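Local structure of endopolygalacturonase (Chondrostereum purpureum, 1K5C) at residues V238-A252 with S276-N290. The protein probably hydrolyses the alpha-1,4 links between galacturonic acid units of pectin, as an endo-acting member of glycosyl hydrolase family 28. Sequence-based numbering, arbitrary orientation. Where two conformers were deposited one is given.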
loop_
_atom_site.group_PDB
_atom_site.type_symbol
_atom_site.label_atom_id
_atom_site.label_comp_id
_atom_site.label_asym_id
_atom_site.label_seq_id
_atom_site.Cartn_x
_atom_site.Cartn_y
_atom_site.Cartn_z
ATOM N N VAL A 238 -12.507 -5.847 -9.828
ATOM C CA VAL A 238 -11.352 -5.010 -10.181
ATOM C C VAL A 238 -11.498 -4.707 -11.641
ATOM O O VAL A 238 -11.592 -5.621 -12.445
ATOM C CB VAL A 238 -10.014 -5.731 -9.939
ATOM C CG1 VAL A 238 -8.846 -4.851 -10.373
ATOM C CG2 VAL A 238 -9.901 -6.172 -8.489
ATOM N N SER A 239 -11.544 -3.391 -12.013
ATOM C CA SER A 239 -11.761 -3.049 -13.429
ATOM C C SER A 239 -10.978 -1.811 -13.803
ATOM O O SER A 239 -11.135 -0.761 -13.185
ATOM C CB SER A 239 -13.238 -2.822 -13.676
ATOM O OG SER A 239 -13.533 -2.619 -15.039
ATOM N N GLY A 240 -10.201 -1.913 -14.884
ATOM C CA GLY A 240 -9.516 -0.718 -15.416
ATOM C C GLY A 240 -8.205 -0.476 -14.644
ATOM O O GLY A 240 -8.148 0.419 -13.799
ATOM N N VAL A 241 -7.206 -1.307 -14.897
ATOM C CA VAL A 241 -5.898 -1.207 -14.283
ATOM C C VAL A 241 -4.866 -1.067 -15.370
ATOM O O VAL A 241 -4.855 -1.863 -16.309
ATOM C CB VAL A 241 -5.603 -2.475 -13.430
ATOM C CG1 VAL A 241 -4.205 -2.344 -12.773
ATOM C CG2 VAL A 241 -6.703 -2.722 -12.381
ATOM N N THR A 242 -4.013 -0.056 -15.246
ATOM C CA THR A 242 -2.926 0.155 -16.228
ATOM C C THR A 242 -1.585 0.156 -15.512
ATOM O O THR A 242 -1.372 1.000 -14.637
ATOM C CB THR A 242 -3.134 1.490 -16.971
ATOM O OG1 THR A 242 -4.435 1.500 -17.549
ATOM C CG2 THR A 242 -2.067 1.668 -18.051
ATOM N N TYR A 243 -0.735 -0.742 -15.927
ATOM C CA TYR A 243 0.676 -0.782 -15.505
ATOM C C TYR A 243 1.509 -0.160 -16.629
ATOM O O TYR A 243 1.412 -0.590 -17.783
ATOM C CB TYR A 243 1.130 -2.248 -15.302
ATOM C CG TYR A 243 0.389 -2.962 -14.216
ATOM C CD1 TYR A 243 0.718 -2.808 -12.882
ATOM C CD2 TYR A 243 -0.679 -3.810 -14.523
ATOM C CE1 TYR A 243 0.040 -3.464 -11.862
ATOM C CE2 TYR A 243 -1.370 -4.494 -13.526
ATOM C CZ TYR A 243 -0.997 -4.324 -12.208
ATOM O OH TYR A 243 -1.730 -4.985 -11.243
ATOM N N ASP A 244 2.306 0.851 -16.269
ATOM C CA ASP A 244 3.027 1.667 -17.276
ATOM C C ASP A 244 4.381 1.989 -16.705
ATOM O O ASP A 244 4.470 2.532 -15.600
ATOM C CB ASP A 244 2.152 2.890 -17.503
ATOM C CG ASP A 244 2.635 3.895 -18.516
ATOM O OD1 ASP A 244 3.858 4.048 -18.702
ATOM O OD2 ASP A 244 1.696 4.523 -19.136
ATOM N N ALA A 245 5.489 1.616 -17.404
ATOM C CA ALA A 245 6.816 2.188 -17.061
ATOM C C ALA A 245 7.313 1.714 -15.707
ATOM O O ALA A 245 8.042 2.477 -15.049
ATOM C CB ALA A 245 6.798 3.719 -17.120
ATOM N N ASN A 246 7.038 0.469 -15.287
ATOM C CA ASN A 246 7.590 -0.028 -14.025
ATOM C C ASN A 246 8.836 -0.858 -14.275
ATOM O O ASN A 246 8.916 -1.628 -15.245
ATOM C CB ASN A 246 6.535 -0.861 -13.282
ATOM C CG ASN A 246 5.278 -0.033 -13.021
ATOM O OD1 ASN A 246 5.264 0.864 -12.169
ATOM N ND2 ASN A 246 4.213 -0.309 -13.789
ATOM N N THR A 247 9.826 -0.729 -13.382
ATOM C CA THR A 247 11.083 -1.465 -13.489
ATOM C C THR A 247 11.235 -2.318 -12.253
ATOM O O THR A 247 11.334 -1.793 -11.134
ATOM C CB THR A 247 12.264 -0.497 -13.649
ATOM O OG1 THR A 247 12.009 0.363 -14.806
ATOM C CG2 THR A 247 13.562 -1.248 -13.821
ATOM N N ILE A 248 11.229 -3.641 -12.451
ATOM C CA ILE A 248 11.122 -4.590 -11.341
ATOM C C ILE A 248 12.194 -5.631 -11.471
ATOM O O ILE A 248 12.438 -6.162 -12.583
ATOM C CB ILE A 248 9.696 -5.228 -11.360
ATOM C CG1 ILE A 248 8.629 -4.112 -11.327
ATOM C CG2 ILE A 248 9.553 -6.262 -10.267
ATOM C CD1 ILE A 248 7.170 -4.622 -11.147
ATOM N N SER A 249 12.844 -6.001 -10.350
ATOM C CA SER A 249 13.912 -6.997 -10.396
ATOM C C SER A 249 14.043 -7.657 -9.020
ATOM O O SER A 249 13.513 -7.191 -8.003
ATOM C CB SER A 249 15.218 -6.362 -10.864
ATOM O OG SER A 249 15.634 -5.337 -9.986
ATOM N N GLY A 250 14.780 -8.758 -8.986
ATOM C CA GLY A 250 15.062 -9.418 -7.725
ATOM C C GLY A 250 13.805 -10.062 -7.136
ATOM O O GLY A 250 13.643 -10.019 -5.915
ATOM N N ILE A 251 12.942 -10.634 -7.968
ATOM C CA ILE A 251 11.647 -11.163 -7.504
ATOM C C ILE A 251 11.765 -12.645 -7.208
ATOM O O ILE A 251 12.189 -13.472 -8.027
ATOM C CB ILE A 251 10.579 -10.900 -8.564
ATOM C CG1 ILE A 251 10.417 -9.406 -8.863
ATOM C CG2 ILE A 251 9.273 -11.540 -8.104
ATOM C CD1 ILE A 251 10.219 -8.527 -7.603
ATOM N N ALA A 252 11.315 -13.015 -5.982
ATOM C CA ALA A 252 11.528 -14.374 -5.499
ATOM C C ALA A 252 10.467 -15.362 -5.902
ATOM O O ALA A 252 10.794 -16.567 -6.101
ATOM C CB ALA A 252 11.650 -14.389 -3.962
ATOM N N SER A 276 -11.408 -7.114 -14.874
ATOM C CA SER A 276 -11.558 -6.695 -16.277
ATOM C C SER A 276 -10.563 -5.571 -16.596
ATOM O O SER A 276 -10.179 -4.779 -15.741
ATOM C CB SER A 276 -12.958 -6.286 -16.598
ATOM O OG SER A 276 -13.418 -5.292 -15.781
ATOM N N ASP A 277 -10.205 -5.546 -17.873
ATOM C CA ASP A 277 -9.449 -4.407 -18.460
ATOM C C ASP A 277 -8.157 -4.135 -17.698
ATOM O O ASP A 277 -7.947 -3.039 -17.171
ATOM C CB ASP A 277 -10.351 -3.174 -18.533
ATOM C CG ASP A 277 -11.549 -3.416 -19.367
ATOM O OD1 ASP A 277 -11.678 -4.442 -20.088
ATOM O OD2 ASP A 277 -12.403 -2.477 -19.342
ATOM N N VAL A 278 -7.265 -5.141 -17.714
ATOM C CA VAL A 278 -5.956 -5.052 -17.051
ATOM C C VAL A 278 -4.877 -4.986 -18.166
ATOM O O VAL A 278 -4.747 -5.953 -18.926
ATOM C CB VAL A 278 -5.714 -6.259 -16.129
ATOM C CG1 VAL A 278 -4.319 -6.177 -15.529
ATOM C CG2 VAL A 278 -6.794 -6.306 -15.054
ATOM N N ASN A 279 -4.140 -3.884 -18.238
ATOM C CA ASN A 279 -3.208 -3.624 -19.341
ATOM C C ASN A 279 -1.805 -3.350 -18.813
ATOM O O ASN A 279 -1.646 -2.734 -17.736
ATOM C CB ASN A 279 -3.667 -2.377 -20.140
ATOM C CG ASN A 279 -4.801 -2.633 -21.093
ATOM O OD1 ASN A 279 -5.345 -3.709 -21.220
ATOM N ND2 ASN A 279 -5.095 -1.621 -21.964
ATOM N N PHE A 280 -0.816 -3.695 -19.632
ATOM C CA PHE A 280 0.588 -3.241 -19.475
ATOM C C PHE A 280 0.896 -2.474 -20.789
ATOM O O PHE A 280 1.210 -3.084 -21.807
ATOM C CB PHE A 280 1.572 -4.372 -19.304
ATOM C CG PHE A 280 1.461 -5.133 -17.984
ATOM C CD1 PHE A 280 0.521 -6.113 -17.788
ATOM C CD2 PHE A 280 2.371 -4.830 -16.936
ATOM C CE1 PHE A 280 0.459 -6.837 -16.588
ATOM C CE2 PHE A 280 2.299 -5.554 -15.749
ATOM C CZ PHE A 280 1.360 -6.543 -15.571
ATOM N N THR A 281 0.737 -1.133 -20.707
ATOM C CA THR A 281 0.895 -0.246 -21.878
ATOM C C THR A 281 1.713 0.963 -21.470
ATOM O O THR A 281 2.054 1.162 -20.317
ATOM C CB THR A 281 -0.487 0.158 -22.428
ATOM O OG1 THR A 281 -1.232 0.727 -21.330
ATOM C CG2 THR A 281 -1.241 -1.031 -23.015
ATOM N N GLY A 282 2.026 1.804 -22.484
ATOM C CA GLY A 282 2.784 3.034 -22.210
ATOM C C GLY A 282 4.260 2.692 -22.208
ATOM O O GLY A 282 4.771 2.072 -23.162
ATOM N N GLY A 283 4.982 3.105 -21.190
ATOM C CA GLY A 283 6.409 2.733 -21.075
ATOM C C GLY A 283 6.525 1.251 -20.752
ATOM O O GLY A 283 5.639 0.652 -20.107
ATOM N N ALA A 284 7.644 0.627 -21.149
ATOM C CA ALA A 284 7.901 -0.755 -20.841
ATOM C C ALA A 284 7.818 -1.010 -19.330
ATOM O O ALA A 284 8.436 -0.299 -18.527
ATOM C CB ALA A 284 9.295 -1.121 -21.332
ATOM N N THR A 285 7.105 -2.094 -18.982
ATOM C CA THR A 285 7.234 -2.659 -17.642
ATOM C C THR A 285 8.119 -3.927 -17.813
ATOM O O THR A 285 7.728 -4.867 -18.498
ATOM C CB THR A 285 5.892 -2.992 -17.027
ATOM O OG1 THR A 285 5.239 -1.756 -16.661
ATOM C CG2 THR A 285 6.041 -3.875 -15.784
ATOM N N THR A 286 9.310 -3.822 -17.247
ATOM C CA THR A 286 10.255 -4.915 -17.348
ATOM C C THR A 286 10.410 -5.519 -15.961
ATOM O O THR A 286 10.565 -4.801 -14.958
ATOM C CB THR A 286 11.616 -4.451 -17.903
ATOM O OG1 THR A 286 12.288 -3.531 -16.956
ATOM C CG2 THR A 286 11.463 -3.803 -19.277
ATOM N N ILE A 287 10.343 -6.863 -15.926
ATOM C CA ILE A 287 10.388 -7.588 -14.640
ATOM C C ILE A 287 11.385 -8.735 -14.755
ATOM O O ILE A 287 11.274 -9.552 -15.659
ATOM C CB ILE A 287 8.979 -8.165 -14.284
ATOM C CG1 ILE A 287 7.902 -7.099 -14.369
ATOM C CG2 ILE A 287 9.048 -8.887 -12.946
ATOM C CD1 ILE A 287 6.509 -7.578 -13.941
ATOM N N LYS A 288 12.369 -8.740 -13.884
ATOM C CA LYS A 288 13.398 -9.807 -13.825
ATOM C C LYS A 288 13.167 -10.604 -12.568
ATOM O O LYS A 288 13.093 -10.022 -11.458
ATOM C CB LYS A 288 14.800 -9.206 -13.832
ATOM C CG LYS A 288 15.083 -8.396 -15.113
ATOM C CD LYS A 288 16.460 -7.705 -15.208
ATOM C CE LYS A 288 16.575 -6.653 -16.288
ATOM N NZ LYS A 288 17.869 -5.838 -16.539
ATOM N N VAL A 289 13.041 -11.920 -12.703
ATOM C CA VAL A 289 12.756 -12.765 -11.581
ATOM C C VAL A 289 13.947 -13.697 -11.303
ATOM O O VAL A 289 14.772 -14.012 -12.181
ATOM C CB VAL A 289 11.439 -13.557 -11.746
ATOM C CG1 VAL A 289 10.273 -12.661 -12.158
ATOM C CG2 VAL A 289 11.577 -14.736 -12.721
ATOM N N ASN A 290 13.998 -14.181 -10.068
ATOM C CA ASN A 290 15.063 -15.062 -9.609
ATOM C C ASN A 290 14.928 -16.452 -10.180
ATOM O O ASN A 290 13.899 -16.833 -10.751
ATOM C CB ASN A 290 15.014 -15.173 -8.082
ATOM C CG ASN A 290 15.447 -13.855 -7.437
ATOM O OD1 ASN A 290 15.917 -12.914 -8.069
ATOM N ND2 ASN A 290 15.245 -13.819 -6.111
HETATM O O HOH W 1 -14.589 -6.441 -13.489
HETATM O O HOH W 2 -14.430 -3.419 -17.299
HETATM O O HOH W 3 3.900 -1.299 -19.008
HETATM O O HOH W 4 -0.526 3.375 -20.730
HETATM O O HOH W 5 11.282 -0.968 -17.233
HETATM O O HOH W 6 13.676 -4.893 -14.864
#
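T285 OG1 accepts two N-H groups of N246: the backbone N at 3.2 Å, nearly straight at 166°, and, more weakly, ND2 at 3.4 Å. A water lies within hydrogen-bonding distance of the same hydroxyl, Y243 O and G283 O. The N246 amide is held from outside too, OD1 by N216 N and ND2 by its bond to I213 O, so this asparagine ties three successive coils together. Two residues earlier, D244 swings its carboxylate out beside its own carbonyl (CG anti to N, chi1 -179°), where OD1 takes G283 N at 2.9 Å from above the carboxylate plane and also salt-bridges K214. An asparagine in place of D244 would probably forfeit that charge pairing and leave K214 without this partner, even if G283 N kept an acceptor. G282 passes so close to D244 OD2 that a CB on it would clash. On the inward side, Y243 and F280 form an offset stack, centroids 4.5 Å apart and planes at 18°; they lie side by side, pointing the same way, with Y243 CD2 over one face of the F280 ring toward its rim. V278 CG1 meets the tyrosine edge at CE2, 3.9 Å away, and W309 packs edge-to-face with F280. Further on, I248 and I287 run side by side, CG2 to CG2 at 3.8 Å. Parallel strand pairing flanks the turn, with Y243 N to N279 O at 2.8 Å and I248 N to T286 O. These are neighbouring rungs of the right-handed parallel beta-helix of family 28: like residues stack inside, while amide, hydroxyl and a charge pair fix the turn.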